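Local atomic coordinates of putative uncharacterized protein ORP (Desulfovibrio gigas, PDB entry 2WFB), a protein that probably holds a mixed molybdenum-copper sulphide cluster and belongs to the dinitrogenase iron-molybdenum cofactor family, its exact biological role being unsettled. Residues A[9-14]-A[29-34]; A[22-27]-A[69-74]. One frame throughout, in Å; residues are numbered along the deposited sequence.

Contact 1: residues A[9-14]-A[29-34]; sequences VTAEGP and GFVVVD
Thr-10 and Phe-30 face each other as a non-hydrogen-bonded antiparallel pair, their CA atoms 4.5 Å apart, and their side chains cross at a slant. Phe-30 CB starts beside the neighbouring backbone, 3.8 Å from Val-9 O. With CG anti to the carbonyl carbon (chi1 -48°), the ring is led past Thr-10: CD1 lies against Thr-10 CA and the methyl, and CE1 meets the same methyl, 3.8 Å from Thr-10 CG2. The methyl sits at the ring edge, near its plane, and the phenylalanine side chain also touches Ala-59 and Leu-63 of helix 55-66. Thr-10 turns OG1 elsewhere, to a hydrogen bond with Asp-21 O. Strands 6-11 and 29-34 are antiparallel neighbours in the mixed five-stranded sheet of this alpha/beta fold, strand 6-11 being its middle strand. Backbone bonds join them on both sides of the Thr-10 pair. Val-9 and Val-31 exchange two, each 2.9 Å between N of one and O of the other; Ala-11 N gives one to Gly-29 O at 2.8 Å, and the longer return bond runs from Gly-29 N to Ala-11 O at 3.2 Å. Phe-30 CA adds a CA-H...O contact to Val-9 O. On the opposite face of the sheet Ala-11 CB meets Val-31 CG2 at 3.8 Å, and Val-9 and Val-31 both reach Val-100 of helix 100-108.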
ATOM      1  N   VAL A   9       0.721   3.690  -0.429  1.00 13.69           N
ATOM      2  CA  VAL A   9      -0.714   3.741  -0.242  1.00 12.99           C
ATOM      3  C   VAL A   9      -1.338   3.300  -1.560  1.00 13.36           C
ATOM      4  O   VAL A   9      -1.007   3.866  -2.595  1.00 12.76           O
ATOM      5  CB  VAL A   9      -1.205   5.159   0.118  1.00 13.25           C
ATOM      6  CG1 VAL A   9      -2.720   5.151   0.411  1.00 13.80           C
ATOM      7  CG2 VAL A   9      -0.459   5.732   1.324  1.00  9.62           C
ATOM      8  N   THR A  10      -2.230   2.299  -1.518  1.00 12.76           N
ATOM      9  CA  THR A  10      -2.966   1.874  -2.721  1.00 13.60           C
ATOM     10  C   THR A  10      -3.794   3.021  -3.287  1.00 14.39           C
ATOM     11  O   THR A  10      -4.456   3.746  -2.552  1.00 13.95           O
ATOM     12  CB  THR A  10      -3.852   0.651  -2.475  1.00 13.44           C
ATOM     13  OG1 THR A  10      -4.749   0.921  -1.386  1.00 13.88           O
ATOM     14  CG2 THR A  10      -2.994  -0.556  -2.121  1.00 15.48           C
ATOM     15  N   ALA A  11      -3.727   3.199  -4.607  1.00 15.09           N
ATOM     16  CA  ALA A  11      -4.241   4.404  -5.222  1.00 15.72           C
ATOM     17  C   ALA A  11      -4.940   4.092  -6.538  1.00 17.11           C
ATOM     18  O   ALA A  11      -4.611   3.121  -7.219  1.00 16.84           O
ATOM     19  CB  ALA A  11      -3.126   5.400  -5.433  1.00 14.26           C
ATOM     20  N   GLU A  12      -5.902   4.933  -6.888  1.00 18.52           N
ATOM     21  CA  GLU A  12      -6.707   4.736  -8.075  1.00 20.75           C
ATOM     22  C   GLU A  12      -6.053   5.422  -9.279  1.00 22.42           C
ATOM     23  O   GLU A  12      -6.505   5.273 -10.415  1.00 23.73           O
ATOM     24  CB  GLU A  12      -8.163   5.204  -7.785  1.00 21.19           C
ATOM     25  CG  GLU A  12      -8.971   4.123  -7.006  1.00 23.03           C
ATOM     26  CD  GLU A  12     -10.031   4.650  -6.047  1.00 26.38           C
ATOM     27  OE1 GLU A  12     -10.320   5.859  -6.034  1.00 26.69           O
ATOM     28  OE2 GLU A  12     -10.599   3.829  -5.298  1.00 26.18           O
ATOM     29  N   GLY A  13      -4.940   6.108  -9.017  1.00 22.99           N
ATOM     30  CA  GLY A  13      -4.198   6.913  -9.981  1.00 23.23           C
ATOM     31  C   GLY A  13      -3.279   7.885  -9.223  1.00 24.07           C
ATOM     32  O   GLY A  13      -3.218   7.862  -7.986  1.00 23.04           O
ATOM     33  N   PRO A  14      -2.563   8.753  -9.951  1.00 24.43           N
ATOM     34  CA  PRO A  14      -1.572   9.647  -9.304  1.00 24.76           C
ATOM     35  C   PRO A  14      -2.209  10.782  -8.485  1.00 24.83           C
ATOM     36  O   PRO A  14      -3.343  11.152  -8.750  1.00 25.29           O
ATOM     37  CB  PRO A  14      -0.770  10.228 -10.485  1.00 25.06           C
ATOM     38  CG  PRO A  14      -1.238   9.483 -11.727  1.00 25.24           C
ATOM     39  CD  PRO A  14      -2.586   8.884 -11.419  1.00 24.82           C
ATOM     40  N   GLY A  29      -2.372   1.458  -8.773  1.00 13.19           N
ATOM     41  CA  GLY A  29      -1.000   1.773  -8.447  1.00 12.87           C
ATOM     42  C   GLY A  29      -0.884   2.142  -6.983  1.00 13.14           C
ATOM     43  O   GLY A  29      -1.824   1.947  -6.203  1.00 12.60           O
ATOM     44  N   PHE A  30       0.278   2.690  -6.625  1.00 13.16           N
ATOM     45  CA  PHE A  30       0.629   3.040  -5.249  1.00 13.42           C
ATOM     46  C   PHE A  30       1.266   4.393  -5.276  1.00 13.87           C
ATOM     47  O   PHE A  30       2.177   4.635  -6.066  1.00 14.11           O
ATOM     48  CB  PHE A  30       1.652   2.062  -4.648  1.00 13.19           C
ATOM     49  CG  PHE A  30       1.305   0.620  -4.860  1.00 14.00           C
ATOM     50  CD1 PHE A  30       0.341   0.007  -4.088  1.00 15.92           C
ATOM     51  CD2 PHE A  30       1.937  -0.116  -5.852  1.00 15.83           C
ATOM     52  CE1 PHE A  30      -0.010  -1.331  -4.302  1.00 17.98           C
ATOM     53  CE2 PHE A  30       1.591  -1.455  -6.062  1.00 19.75           C
ATOM     54  CZ  PHE A  30       0.625  -2.055  -5.278  1.00 19.33           C
ATOM     55  N   VAL A  31       0.779   5.284  -4.427  1.00 14.16           N
ATOM     56  CA  VAL A  31       1.480   6.520  -4.163  1.00 15.38           C
ATOM     57  C   VAL A  31       2.424   6.211  -3.003  1.00 16.40           C
ATOM     58  O   VAL A  31       1.984   5.819  -1.921  1.00 16.98           O
ATOM     59  CB  VAL A  31       0.516   7.664  -3.797  1.00 15.55           C
ATOM     60  CG1 VAL A  31       1.304   8.920  -3.333  1.00 16.46           C
ATOM     61  CG2 VAL A  31      -0.344   8.019  -4.969  1.00 14.98           C
ATOM     62  N   VAL A  32       3.722   6.347  -3.254  1.00 17.33           N
ATOM     63  CA  VAL A  32       4.750   6.061  -2.264  1.00 18.56           C
ATOM     64  C   VAL A  32       5.298   7.386  -1.726  1.00 19.95           C
ATOM     65  O   VAL A  32       5.779   8.200  -2.504  1.00 19.70           O
ATOM     66  CB  VAL A  32       5.912   5.266  -2.878  1.00 18.06           C
ATOM     67  CG1 VAL A  32       6.951   4.930  -1.782  1.00 18.01           C
ATOM     68  CG2 VAL A  32       5.398   4.003  -3.548  1.00 19.02           C
ATOM     69  N   VAL A  33       5.219   7.597  -0.416  1.00 22.04           N
ATOM     70  CA  VAL A  33       5.606   8.895   0.177  1.00 25.45           C
ATOM     71  C   VAL A  33       6.676   8.723   1.244  1.00 27.65           C
ATOM     72  O   VAL A  33       6.647   7.766   2.023  1.00 27.67           O
ATOM     73  CB  VAL A  33       4.402   9.673   0.812  1.00 25.52           C
ATOM     74  CG1 VAL A  33       3.435  10.133  -0.238  1.00 26.95           C
ATOM     75  CG2 VAL A  33       3.668   8.812   1.773  1.00 26.66           C
ATOM     76  N   ASP A  34       7.622   9.655   1.268  1.00 30.19           N
ATOM     77  CA  ASP A  34       8.638   9.684   2.300  1.00 32.80           C
ATOM     78  C   ASP A  34       8.086  10.511   3.454  1.00 33.46           C
ATOM     79  O   ASP A  34       7.898  11.725   3.300  1.00 33.86           O
ATOM     80  CB  ASP A  34       9.889  10.340   1.745  1.00 33.72           C
ATOM     81  CG  ASP A  34      11.102  10.186   2.653  1.00 37.02           C
ATOM     82  OD1 ASP A  34      10.973   9.878   3.866  1.00 38.32           O
ATOM     83  OD2 ASP A  34      12.214  10.394   2.124  1.00 42.21           O
TER

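Contact 2: residues A[22-27]-A[69-74]; sequences PRFGRA and GVLLTG. With ACT (acetate ion), chain E; PO4 (phosphate ion), chain B; PO4 (phosphate ion), chain C.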
ATOM      1  N   PRO A  22      -9.554   0.737  -2.448  1.00 15.99           N
ATOM      2  CA  PRO A  22      -9.845  -0.307  -1.455  1.00 16.40           C
ATOM      3  C   PRO A  22      -9.127  -1.637  -1.721  1.00 16.50           C
ATOM      4  O   PRO A  22      -9.053  -2.470  -0.834  1.00 16.69           O
ATOM      5  CB  PRO A  22     -11.363  -0.520  -1.559  1.00 16.21           C
ATOM      6  CG  PRO A  22     -11.870   0.575  -2.369  1.00 17.32           C
ATOM      7  CD  PRO A  22     -10.756   1.120  -3.203  1.00 16.27           C
ATOM      8  N   ARG A  23      -8.600  -1.827  -2.923  1.00 15.40           N
ATOM      9  CA  ARG A  23      -8.012  -3.107  -3.269  1.00 15.22           C
ATOM     10  C   ARG A  23      -6.517  -3.009  -3.248  1.00 14.55           C
ATOM     11  O   ARG A  23      -5.941  -1.924  -3.414  1.00 14.15           O
ATOM     12  CB  ARG A  23      -8.477  -3.543  -4.647  1.00 16.28           C
ATOM     13  CG  ARG A  23      -9.919  -3.876  -4.650  1.00 18.92           C
ATOM     14  CD  ARG A  23     -10.459  -3.648  -6.005  1.00 25.32           C
ATOM     15  NE  ARG A  23     -10.298  -4.866  -6.732  1.00 26.39           N
ATOM     16  CZ  ARG A  23     -10.192  -4.966  -8.047  1.00 26.41           C
ATOM     17  NH1 ARG A  23     -10.206  -3.896  -8.834  1.00 29.21           N
ATOM     18  NH2 ARG A  23     -10.065  -6.158  -8.561  1.00 20.62           N
ATOM     19  N   PHE A  24      -5.881  -4.144  -3.018  1.00 14.40           N
ATOM     20  CA  PHE A  24      -4.429  -4.174  -2.963  1.00 13.78           C
ATOM     21  C   PHE A  24      -3.773  -4.742  -4.227  1.00 14.09           C
ATOM     22  O   PHE A  24      -3.147  -4.004  -4.976  1.00 14.70           O
ATOM     23  CB  PHE A  24      -3.902  -4.889  -1.719  1.00 12.34           C
ATOM     24  CG  PHE A  24      -2.420  -5.139  -1.786  1.00 13.70           C
ATOM     25  CD1 PHE A  24      -1.521  -4.061  -1.799  1.00 11.30           C
ATOM     26  CD2 PHE A  24      -1.921  -6.429  -1.921  1.00 12.81           C
ATOM     27  CE1 PHE A  24      -0.157  -4.283  -1.897  1.00 13.09           C
ATOM     28  CE2 PHE A  24      -0.558  -6.644  -2.028  1.00 14.54           C
ATOM     29  CZ  PHE A  24       0.328  -5.542  -2.005  1.00 13.83           C
ATOM     30  N   GLY A  25      -3.913  -6.047  -4.465  1.00 14.46           N
ATOM     31  CA  GLY A  25      -3.229  -6.698  -5.586  1.00 14.00           C
ATOM     32  C   GLY A  25      -3.587  -6.122  -6.938  1.00 14.68           C
ATOM     33  O   GLY A  25      -2.740  -6.063  -7.841  1.00 14.33           O
ATOM     34  N   ARG A  26      -4.832  -5.663  -7.053  1.00 14.86           N
ATOM     35  CA  ARG A  26      -5.377  -5.134  -8.293  1.00 14.91           C
ATOM     36  C   ARG A  26      -5.654  -3.624  -8.217  1.00 14.83           C
ATOM     37  O   ARG A  26      -6.441  -3.086  -9.021  1.00 15.45           O
ATOM     38  CB  ARG A  26      -6.621  -5.952  -8.721  1.00 15.42           C
ATOM     39  CG  ARG A  26      -6.241  -7.440  -8.973  1.00 17.06           C
ATOM     40  CD  ARG A  26      -7.393  -8.393  -9.287  1.00 19.15           C
ATOM     41  NE  ARG A  26      -6.830  -9.739  -9.390  1.00 20.15           N
ATOM     42  CZ  ARG A  26      -6.299 -10.271 -10.493  1.00 23.23           C
ATOM     43  NH1 ARG A  26      -6.269  -9.600 -11.633  1.00 23.16           N
ATOM     44  NH2 ARG A  26      -5.790 -11.497 -10.454  1.00 24.87           N
ATOM     45  N   ALA A  27      -5.002  -2.936  -7.275  1.00 13.16           N
ATOM     46  CA  ALA A  27      -4.981  -1.470  -7.278  1.00 12.66           C
ATOM     47  C   ALA A  27      -4.417  -0.944  -8.588  1.00 12.40           C
ATOM     48  O   ALA A  27      -3.559  -1.576  -9.209  1.00 12.46           O
ATOM     49  CB  ALA A  27      -4.136  -0.944  -6.105  1.00 13.17           C
ATOM     50  N   GLY A  69       8.151   0.472   3.466  1.00 16.65           N
ATOM     51  CA  GLY A  69       8.114  -0.252   4.739  1.00 15.82           C
ATOM     52  C   GLY A  69       6.732  -0.386   5.355  1.00 14.75           C
ATOM     53  O   GLY A  69       6.517  -1.185   6.286  1.00 13.70           O
ATOM     54  N   VAL A  70       5.796   0.405   4.834  1.00 14.50           N
ATOM     55  CA  VAL A  70       4.409   0.434   5.310  1.00 12.64           C
ATOM     56  C   VAL A  70       3.532   0.417   4.067  1.00 13.64           C
ATOM     57  O   VAL A  70       3.861   1.061   3.070  1.00 12.89           O
ATOM     58  CB  VAL A  70       4.103   1.739   6.070  1.00 13.93           C
ATOM     59  CG1 VAL A  70       2.603   1.798   6.539  1.00 10.13           C
ATOM     60  CG2 VAL A  70       5.027   1.899   7.274  1.00 12.27           C
ATOM     61  N   LEU A  71       2.432  -0.321   4.130  1.00 13.01           N
ATOM     62  CA  LEU A  71       1.426  -0.276   3.078  1.00 14.07           C
ATOM     63  C   LEU A  71       0.073   0.067   3.704  1.00 13.51           C
ATOM     64  O   LEU A  71      -0.385  -0.612   4.632  1.00 14.44           O
ATOM     65  CB  LEU A  71       1.334  -1.621   2.361  1.00 14.13           C
ATOM     66  CG  LEU A  71       0.091  -1.679   1.461  1.00 16.60           C
ATOM     67  CD1 LEU A  71       0.374  -1.010   0.119  1.00 14.52           C
ATOM     68  CD2 LEU A  71      -0.456  -3.067   1.348  1.00 18.66           C
ATOM     69  N   LEU A  72      -0.554   1.100   3.182  1.00 12.49           N
ATOM     70  CA  LEU A  72      -1.876   1.503   3.624  1.00 13.34           C
ATOM     71  C   LEU A  72      -2.907   1.200   2.527  1.00 13.70           C
ATOM     72  O   LEU A  72      -2.707   1.569   1.374  1.00 14.33           O
ATOM     73  CB  LEU A  72      -1.868   2.981   3.929  1.00 12.97           C
ATOM     74  CG  LEU A  72      -1.427   3.536   5.319  1.00 16.41           C
ATOM     75  CD1 LEU A  72      -0.851   2.574   6.362  1.00 14.68           C
ATOM     76  CD2 LEU A  72      -0.664   4.850   5.183  1.00 16.06           C
ATOM     77  N   THR A  73      -4.010   0.546   2.894  1.00 14.11           N
ATOM     78  CA  THR A  73      -4.979   0.037   1.920  1.00 14.81           C
ATOM     79  C   THR A  73      -6.367  -0.200   2.545  1.00 15.11           C
ATOM     80  O   THR A  73      -6.611   0.162   3.709  1.00 13.24           O
ATOM     81  CB  THR A  73      -4.450  -1.282   1.187  1.00 16.01           C
ATOM     82  OG1 THR A  73      -5.328  -1.600   0.084  1.00 18.30           O
ATOM     83  CG2 THR A  73      -4.341  -2.517   2.136  1.00 15.06           C
ATOM     84  N   GLY A  74      -7.274  -0.778   1.746  1.00 15.35           N
ATOM     85  CA  GLY A  74      -8.557  -1.234   2.247  1.00 15.37           C
ATOM     86  C   GLY A  74      -8.482  -2.693   2.663  1.00 15.88           C
ATOM     87  O   GLY A  74      -8.444  -3.000   3.855  1.00 15.86           O
TER
HETATM   88  C   ACT E1124      -8.322  -6.295 -12.144  1.00 26.28           C
HETATM   89  O   ACT E1124      -7.422  -6.967 -12.656  1.00 27.01           O
HETATM   90  OXT ACT E1124      -8.467  -5.071 -12.390  1.00 27.02           O
HETATM   91  CH3 ACT E1124      -9.171  -6.991 -11.190  1.00 26.02           C
HETATM   92  P   PO4 B1121      -5.428  -9.368  -3.029  1.00 20.16           P
HETATM   93  O1  PO4 B1121      -5.676  -7.920  -2.919  1.00 20.13           O
HETATM   94  O2  PO4 B1121      -5.177  -9.896  -1.657  1.00 22.11           O
HETATM   95  O3  PO4 B1121      -6.604 -10.039  -3.643  1.00 20.78           O
HETATM   96  O4  PO4 B1121      -4.210  -9.594  -3.893  1.00 21.45           O
HETATM   97  P   PO4 C1122      -5.192 -12.197  -6.437  1.00 28.81           P
HETATM   98  O1  PO4 C1122      -3.987 -11.863  -5.592  1.00 30.18           O
HETATM   99  O2  PO4 C1122      -5.824 -13.423  -5.846  1.00 30.70           O
HETATM  100  O3  PO4 C1122      -6.119 -10.992  -6.484  1.00 31.76           O
HETATM  101  O4  PO4 C1122      -4.781 -12.469  -7.857  1.00 29.50           O
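The ring of Phe-24 and the branched end of Leu-71 meet at a slant. Leu-71 CD2 does most of the touching: it is 3.5 Å from Phe-24 CD1 and equally near CE1, with Leu-71 CD1 a little farther from the same two ring atoms. Each residue points its first side-chain bond at the other segment, and CG anti to N (chi1 170° for Phe-24, 168° for Leu-71) sets ring and branch against each other. Leu-63 of helix 55-66 and Leu-84 of helix 78-86 touch both, making this a small apolar cluster. Beside it, Thr-73 OG1 lies 4.0 Å from Phe-24 CB and is hydrogen-bonded to Thr-10 OG1, while Gly-74 CA passes 3.4 Å from Pro-22 O.

Gly-25 N and the Arg-26 guanidinium hold anions, probably from the crystallisation liquor. Gly-25 N points almost straight at a phosphate, 3.0 Å from O1 (170° at the hydrogen), and that oxygen also lies near the edge of the Phe-24 ring. Arg-26 reaches a second phosphate with NE and NH2, the latter 3.0 Å from O4; its NH2 also bonds Leu-51 O. Phe-24 to Ala-27 forms a type I beta turn, closed by Ala-27 N to Phe-24 O. The loop between strands 6-11 and 29-34 thus packs on the C-terminal end of strand 68-72 in the alpha/beta fold of the dinitrogenase cofactor family, and may lie near the cluster site.

Overall arrangement
Contacts 1 and 2 lie about 9 Å apart, centre to centre, and alternate along the chain: 9-14, then 22-27, 29-34 and 69-74. They share one mixed sheet, in which strand 6-11 has strand 29-34 antiparallel on one side and strand 68-72 parallel on the other. Thr-10 joins them directly, its N probably hydrogen-bonding Leu-72 O (3.0 Å). Segment 22-27 belongs to the connection between the two strands of contact 1, and this connection packs against the end of strand 68-72. Helix 55-66 touches side chains of both contacts. The sheet and the loop that holds phosphate in this crystal are thus in direct contact in the apo protein; whether that loop serves the metal cluster remains open.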